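Local coordinates for protein RsfP (Uncultured bacterium, PDB 4GLJ) that probably splits methylthioadenosine with phosphate, as a methylthioadenosine phosphorylase of the phosphorylase superfamily, and also binds the dye rhodamine B, at residues S95-G100 / G197-P202; L109-P114 / L217-D222. All blocks are in the same frame, centred on the assembly; numbering follows the deposited sequence.

Interaction 1: residues S95-G100 / G197-P202; sequences SVSAVG and GMTNMP. With RHB (N-[9-(2-carboxyphenyl)-6-(diethylamino)-3H-xanthen-3-ylidene]-N-ethylethanaminium), chain C; PO4 (phosphate ion), chain D.
The flat amide of Asn-200 meets two strand serines at its polar edge, with the Ser-95 and Ser-97 hydroxyls displaced to opposite faces of its plane. Chi1 of 152° sets Ser-95 OG opposite its backbone N and carries it to Asn-200 OD1, where it donates at 2.7 Å. Asn-200 ND2 gives a bent bond (141° at the hydrogen) to Ser-97 OG, 2.8 Å away. Ser-97 OG donates to Ser-95 OG (3.0 Å), closing a ring that fixes the amide's flip. Thr-216 OG1 also bonds to OD1, and Arg-64 makes weak bonds to both serines. ND2 also makes a weak hydrogen bond to Thr-199 OG1, whose hydroxyl faces the phosphate; its 2.5 Å to PO4 O3 is doubtfully short. Ala-98 N reaches PO4 O2 almost straight (2.9 Å, 174°), and Ser-22 N, Arg-64 NH1 and His-65 NE2 also bond to the phosphate. One diethylamino end of rhodamine B enters between the segments, C33 lying 3.6 Å from Gly-197 CA, with Met-198 CE closing on C25. The phosphate may come from the crystallisation liquor, but its partners are consistent with the phosphate-substrate site, and Asn-200, through its weak bond to Thr-199, may act as a second-shell residue.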
loop_
_atom_site.group_PDB
_atom_site.type_symbol
_atom_site.label_atom_id
_atom_site.label_comp_id
_atom_site.label_asym_id
_atom_site.label_seq_id
_atom_site.Cartn_x
_atom_site.Cartn_y
_atom_site.Cartn_z
ATOM N N SER A 95 -2.298 19.945 -13.991
ATOM C CA SER A 95 -2.365 19.820 -12.522
ATOM C C SER A 95 -1.194 20.673 -11.999
ATOM O O SER A 95 -0.045 20.564 -12.453
ATOM C CB SER A 95 -2.040 18.352 -12.148
ATOM O OG SER A 95 -1.458 18.353 -10.820
ATOM N N VAL A 96 -1.475 21.515 -11.050
ATOM C CA VAL A 96 -0.479 22.388 -10.531
ATOM C C VAL A 96 -0.314 22.018 -9.088
ATOM O O VAL A 96 -1.273 22.157 -8.322
ATOM C CB VAL A 96 -0.876 23.872 -10.664
ATOM C CG1 VAL A 96 0.273 24.701 -10.075
ATOM C CG2 VAL A 96 -1.165 24.239 -12.151
ATOM N N SER A 97 0.853 21.460 -8.737
ATOM C CA SER A 97 1.033 20.816 -7.433
ATOM C C SER A 97 2.310 21.205 -6.690
ATOM O O SER A 97 3.392 21.285 -7.313
ATOM C CB SER A 97 1.102 19.327 -7.661
ATOM O OG SER A 97 -0.152 18.995 -8.196
ATOM N N ALA A 98 2.192 21.357 -5.363
ATOM C CA ALA A 98 3.346 21.694 -4.532
ATOM C C ALA A 98 4.066 20.369 -4.305
ATOM O O ALA A 98 3.395 19.310 -4.059
ATOM C CB ALA A 98 2.916 22.282 -3.182
ATOM N N VAL A 99 5.396 20.387 -4.411
ATOM C CA VAL A 99 6.168 19.159 -4.177
ATOM C C VAL A 99 7.400 19.441 -3.333
ATOM O O VAL A 99 7.853 20.602 -3.139
ATOM C CB VAL A 99 6.650 18.458 -5.494
ATOM C CG1 VAL A 99 5.434 17.968 -6.287
ATOM C CG2 VAL A 99 7.632 19.367 -6.267
ATOM N N GLY A 100 7.901 18.365 -2.752
ATOM C CA GLY A 100 9.200 18.412 -2.107
ATOM C C GLY A 100 10.255 17.941 -3.054
ATOM O O GLY A 100 10.014 17.089 -3.893
ATOM N N GLY A 197 5.133 14.226 -3.893
ATOM C CA GLY A 197 3.893 14.948 -3.615
ATOM C C GLY A 197 2.850 13.937 -3.087
ATOM O O GLY A 197 3.199 12.786 -2.855
ATOM N N MET A 198 1.606 14.390 -2.838
ATOM C CA MET A 198 0.595 13.499 -2.202
ATOM C C MET A 198 -0.656 13.388 -3.032
ATOM O O MET A 198 -1.624 12.718 -2.598
ATOM C CB MET A 198 0.261 14.031 -0.798
ATOM C CG MET A 198 1.498 14.111 0.123
ATOM S SD MET A 198 1.018 14.616 1.779
ATOM C CE MET A 198 2.618 14.631 2.543
ATOM N N THR A 199 -0.696 14.085 -4.179
ATOM C CA THR A 199 -2.040 14.234 -4.816
ATOM C C THR A 199 -2.172 13.751 -6.293
ATOM O O THR A 199 -3.320 13.505 -6.750
ATOM C CB THR A 199 -2.511 15.733 -4.806
ATOM O OG1 THR A 199 -1.485 16.532 -5.457
ATOM C CG2 THR A 199 -2.699 16.229 -3.428
ATOM N N ASN A 200 -1.064 13.660 -7.048
ATOM C CA ASN A 200 -1.228 13.440 -8.479
ATOM C C ASN A 200 -1.542 11.982 -8.844
ATOM O O ASN A 200 -1.901 11.700 -9.986
ATOM C CB ASN A 200 -0.056 14.061 -9.263
ATOM C CG ASN A 200 -0.183 15.623 -9.324
ATOM O OD1 ASN A 200 0.086 16.209 -10.351
ATOM N ND2 ASN A 200 -0.767 16.264 -8.265
ATOM N N MET A 201 -1.509 11.087 -7.855
ATOM C CA MET A 201 -2.142 9.757 -7.954
ATOM C C MET A 201 -3.236 9.701 -6.907
ATOM O O MET A 201 -2.986 10.030 -5.758
ATOM C CB MET A 201 -1.112 8.637 -7.736
ATOM C CG MET A 201 -0.106 8.486 -8.881
ATOM S SD MET A 201 -0.962 7.682 -10.282
ATOM C CE MET A 201 0.380 7.516 -11.454
ATOM N N PRO A 202 -4.453 9.270 -7.263
ATOM C CA PRO A 202 -4.781 8.547 -8.515
ATOM C C PRO A 202 -5.243 9.488 -9.638
ATOM O O PRO A 202 -5.653 8.989 -10.662
ATOM C CB PRO A 202 -5.944 7.637 -8.078
ATOM C CG PRO A 202 -6.664 8.523 -7.086
ATOM C CD PRO A 202 -5.545 9.132 -6.264
HETATM O O2 RHB C . 9.138 22.348 2.857
HETATM C C26 RHB C . 8.564 23.400 3.220
HETATM C C19 RHB C . 7.065 23.403 3.091
HETATM C C14 RHB C . 6.435 22.204 2.877
HETATM C C15 RHB C . 5.051 22.160 2.753
HETATM C C16 RHB C . 4.284 23.318 2.805
HETATM C C17 RHB C . 4.917 24.539 3.002
HETATM C C18 RHB C . 6.301 24.569 3.136
HETATM C C9 RHB C . 7.202 20.936 2.856
HETATM C C8 RHB C . 8.303 20.720 3.819
HETATM C C13 RHB C . 8.617 21.756 4.688
HETATM C C12 RHB C . 9.658 21.608 5.589
HETATM C C11 RHB C . 10.387 20.425 5.640
HETATM N N1 RHB C . 11.431 20.373 6.606
HETATM C C35 RHB C . 10.897 20.627 7.961
HETATM C C36 RHB C . 11.241 22.020 8.453
HETATM C C22 RHB C . 12.170 19.091 6.613
HETATM C C23 RHB C . 12.447 18.638 8.037
HETATM C C10 RHB C . 10.063 19.373 4.755
HETATM C C7 RHB C . 9.001 19.506 3.829
HETATM O O1 RHB C . 8.653 18.489 2.922
HETATM C C1 RHB C . 7.605 18.629 2.001
HETATM C C2 RHB C . 6.862 19.825 1.941
HETATM C C6 RHB C . 7.249 17.606 1.104
HETATM C C5 RHB C . 6.183 17.849 0.215
HETATM C C4 RHB C . 5.473 19.033 0.164
HETATM C C3 RHB C . 5.816 20.033 1.044
HETATM N N2 RHB C . 5.741 16.858 -0.639
HETATM C C24 RHB C . 5.956 15.689 0.187
HETATM C C25 RHB C . 4.681 14.899 0.147
HETATM C C33 RHB C . 4.278 16.945 -0.641
HETATM C C34 RHB C . 3.797 18.223 -1.312
HETATM O O3 RHB C . 9.210 24.403 3.633
HETATM P P PO4 D . -1.006 19.646 -3.859
HETATM O O1 PO4 D . -0.678 19.642 -2.394
HETATM O O2 PO4 D . -0.444 20.969 -4.323
HETATM O O3 PO4 D . -0.314 18.457 -4.414
HETATM O O4 PO4 D . -2.504 19.599 -4.141
#

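Interaction 2: residues L109-P114 / L217-D222; sequences LDMVIP and LALVTD. With RHB (N-[9-(2-carboxyphenyl)-6-(diethylamino)-3H-xanthen-3-ylidene]-N-ethylethanaminium), chain C.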
loop_
_atom_site.group_PDB
_atom_site.type_symbol
_atom_site.label_atom_id
_atom_site.label_comp_id
_atom_site.label_asym_id
_atom_site.label_seq_id
_atom_site.Cartn_x
_atom_site.Cartn_y
_atom_site.Cartn_z
ATOM N N LEU A 109 11.303 27.107 -5.061
ATOM C CA LEU A 109 10.909 28.051 -6.112
ATOM C C LEU A 109 11.233 27.600 -7.542
ATOM O O LEU A 109 10.801 28.237 -8.502
ATOM C CB LEU A 109 11.472 29.472 -5.877
ATOM C CG LEU A 109 11.288 30.133 -4.522
ATOM C CD1 LEU A 109 11.828 31.526 -4.730
ATOM C CD2 LEU A 109 9.864 30.171 -4.023
ATOM N N ASP A 110 11.956 26.495 -7.713
ATOM C CA ASP A 110 12.047 25.932 -9.045
ATOM C C ASP A 110 10.699 25.303 -9.378
ATOM O O ASP A 110 9.876 24.931 -8.459
ATOM C CB ASP A 110 13.093 24.844 -9.146
ATOM C CG ASP A 110 14.528 25.372 -9.149
ATOM O OD1 ASP A 110 14.762 26.617 -9.219
ATOM O OD2 ASP A 110 15.431 24.475 -9.034
ATOM N N MET A 111 10.468 25.149 -10.683
ATOM C CA MET A 111 9.392 24.249 -11.144
ATOM C C MET A 111 9.965 23.051 -11.850
ATOM O O MET A 111 11.115 23.087 -12.328
ATOM C CB MET A 111 8.404 24.990 -12.031
ATOM C CG MET A 111 7.987 26.341 -11.409
ATOM S SD MET A 111 6.645 27.095 -12.358
ATOM C CE MET A 111 6.498 28.702 -11.577
ATOM N N VAL A 112 9.157 21.998 -11.879
ATOM C CA VAL A 112 9.545 20.729 -12.386
ATOM C C VAL A 112 8.354 20.231 -13.210
ATOM O O VAL A 112 7.183 20.276 -12.790
ATOM C CB VAL A 112 9.882 19.731 -11.242
ATOM C CG1 VAL A 112 10.257 18.381 -11.838
ATOM C CG2 VAL A 112 11.094 20.251 -10.437
ATOM N N ILE A 113 8.665 19.761 -14.406
ATOM C CA ILE A 113 7.619 19.146 -15.255
ATOM C C ILE A 113 7.962 17.643 -15.369
ATOM O O ILE A 113 8.759 17.229 -16.217
ATOM C CB ILE A 113 7.606 19.755 -16.721
ATOM C CG1 ILE A 113 7.638 21.289 -16.665
ATOM C CG2 ILE A 113 6.418 19.215 -17.544
ATOM C CD1 ILE A 113 6.525 21.845 -15.849
ATOM N N PRO A 114 7.404 16.844 -14.503
ATOM C CA PRO A 114 7.850 15.419 -14.510
ATOM C C PRO A 114 7.349 14.685 -15.746
ATOM O O PRO A 114 6.376 15.136 -16.412
ATOM C CB PRO A 114 7.187 14.860 -13.232
ATOM C CG PRO A 114 5.988 15.766 -13.014
ATOM C CD PRO A 114 6.529 17.150 -13.370
ATOM N N LEU A 217 2.428 20.530 -13.591
ATOM C CA LEU A 217 3.393 21.586 -13.309
ATOM C C LEU A 217 3.679 21.552 -11.758
ATOM O O LEU A 217 2.827 21.938 -10.956
ATOM C CB LEU A 217 2.785 22.945 -13.713
ATOM C CG LEU A 217 3.597 24.211 -13.365
ATOM C CD1 LEU A 217 4.893 24.174 -14.156
ATOM C CD2 LEU A 217 2.818 25.482 -13.695
ATOM N N ALA A 218 4.855 21.034 -11.373
ATOM C CA ALA A 218 5.198 20.869 -9.947
ATOM C C ALA A 218 5.975 22.096 -9.467
ATOM O O ALA A 218 6.874 22.580 -10.164
ATOM C CB ALA A 218 5.984 19.591 -9.750
ATOM N N LEU A 219 5.625 22.561 -8.289
ATOM C CA LEU A 219 6.228 23.725 -7.686
ATOM C C LEU A 219 7.008 23.251 -6.453
ATOM O O LEU A 219 6.441 22.753 -5.505
ATOM C CB LEU A 219 5.118 24.678 -7.215
ATOM C CG LEU A 219 3.966 24.924 -8.211
ATOM C CD1 LEU A 219 2.995 25.948 -7.624
ATOM C CD2 LEU A 219 4.547 25.414 -9.530
ATOM N N VAL A 220 8.308 23.396 -6.520
ATOM C CA VAL A 220 9.184 22.977 -5.447
ATOM C C VAL A 220 9.078 23.909 -4.270
ATOM O O VAL A 220 9.398 25.125 -4.321
ATOM C CB VAL A 220 10.659 22.805 -5.926
ATOM C CG1 VAL A 220 11.473 22.308 -4.746
ATOM C CG2 VAL A 220 10.743 21.837 -7.147
ATOM N N THR A 221 8.616 23.353 -3.166
ATOM C CA THR A 221 8.392 24.194 -2.002
ATOM C C THR A 221 9.465 23.997 -0.951
ATOM O O THR A 221 9.643 24.844 -0.047
ATOM C CB THR A 221 7.014 24.017 -1.364
ATOM O OG1 THR A 221 6.758 22.620 -1.181
ATOM C CG2 THR A 221 5.930 24.643 -2.245
ATOM N N ASP A 222 10.221 22.931 -1.062
ATOM C CA ASP A 222 11.353 22.776 -0.154
ATOM C C ASP A 222 12.008 21.418 -0.439
ATOM O O ASP A 222 11.547 20.671 -1.272
ATOM C CB ASP A 222 10.939 22.948 1.343
ATOM C CG ASP A 222 12.138 23.326 2.276
ATOM O OD1 ASP A 222 13.308 23.350 1.797
ATOM O OD2 ASP A 222 11.922 23.578 3.503
HETATM O O2 RHB C . 9.138 22.348 2.857
HETATM C C26 RHB C . 8.564 23.400 3.220
HETATM C C19 RHB C . 7.065 23.403 3.091
HETATM C C14 RHB C . 6.435 22.204 2.877
HETATM C C15 RHB C . 5.051 22.160 2.753
HETATM C C16 RHB C . 4.284 23.318 2.805
HETATM C C17 RHB C . 4.917 24.539 3.002
HETATM C C18 RHB C . 6.301 24.569 3.136
HETATM C C9 RHB C . 7.202 20.936 2.856
HETATM C C8 RHB C . 8.303 20.720 3.819
HETATM C C13 RHB C . 8.617 21.756 4.688
HETATM C C12 RHB C . 9.658 21.608 5.589
HETATM C C11 RHB C . 10.387 20.425 5.640
HETATM N N1 RHB C . 11.431 20.373 6.606
HETATM C C35 RHB C . 10.897 20.627 7.961
HETATM C C36 RHB C . 11.241 22.020 8.453
HETATM C C22 RHB C . 12.170 19.091 6.613
HETATM C C23 RHB C . 12.447 18.638 8.037
HETATM C C10 RHB C . 10.063 19.373 4.755
HETATM C C7 RHB C . 9.001 19.506 3.829
HETATM O O1 RHB C . 8.653 18.489 2.922
HETATM C C1 RHB C . 7.605 18.629 2.001
HETATM C C2 RHB C . 6.862 19.825 1.941
HETATM C C6 RHB C . 7.249 17.606 1.104
HETATM C C5 RHB C . 6.183 17.849 0.215
HETATM C C4 RHB C . 5.473 19.033 0.164
HETATM C C3 RHB C . 5.816 20.033 1.044
HETATM N N2 RHB C . 5.741 16.858 -0.639
HETATM C C24 RHB C . 5.956 15.689 0.187
HETATM C C25 RHB C . 4.681 14.899 0.147
HETATM C C33 RHB C . 4.278 16.945 -0.641
HETATM C C34 RHB C . 3.797 18.223 -1.312
HETATM O O3 RHB C . 9.210 24.403 3.633
#
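Val-112 and Ala-218 form an antiparallel hydrogen-bonded pair in which each residue donates one backbone bond and accepts one: Val-112 N donates to Ala-218 O (2.9 Å), and Ala-218 N returns to Val-112 O (2.8 Å). The Ala-218 carbonyl also receives a CA-H contact from Met-111, 3.2 Å from CA to O. Further along, two residues face one. Leu-109 N donates to Val-220 O at 2.8 Å, while Val-220 N donates to Asp-110 O. With Leu-109 at phi 78°, psi -7°, this is the pattern of a G1 beta bulge, and it leads the chain into strand 111-119 of the mixed central sheet of the phosphorylase superfamily. Asn-245 ND2, from helix 237-263, is a second donor to Val-220 O. The carboxylate of Asp-110 turns elsewhere: OD2 accepts from Lys-107 N and His-166 NE2, OD1 from Gln-164 N. Apolar side chains meet on both faces. On one, the extended Met-111 runs alongside Leu-219, its SD 3.9 Å from Leu-219 CD2. Leu-217, with CG anti to its backbone N (chi1 174°), brings CD1 to a tight 3.3 Å from Ile-113 CD1. Across the sheet, Val-112 CG2 meets Val-220 CG2 at 3.7 Å. In one of its two conformers Thr-221 OG1 bonds to Val-99 O and lies 3.5 Å from C3 of rhodamine B; the placement is therefore tentative.

How the interactions relate
From the N terminus the chain lays down 95-100 on strand 92-101, then passes through a short loop into 109-114, at the start of strand 111-119. The return of 197-202 closes interaction 1 over 96 intervening residues; after helix 200-209, strand 213-221 brings 217-222 back and closes interaction 2 over 102. The two loops cross, since their segments alternate along the chain. They also touch: strands 92-101 and 213-221 are parallel neighbours in the same sheet, with Ser-95 O and Ser-97 O probably bonded to Leu-217 N and Leu-219 N, and Val-99 packed on Ala-218. Strand 213-221 thus sits between 92-101 and 111-119, and both interactions reach rhodamine B.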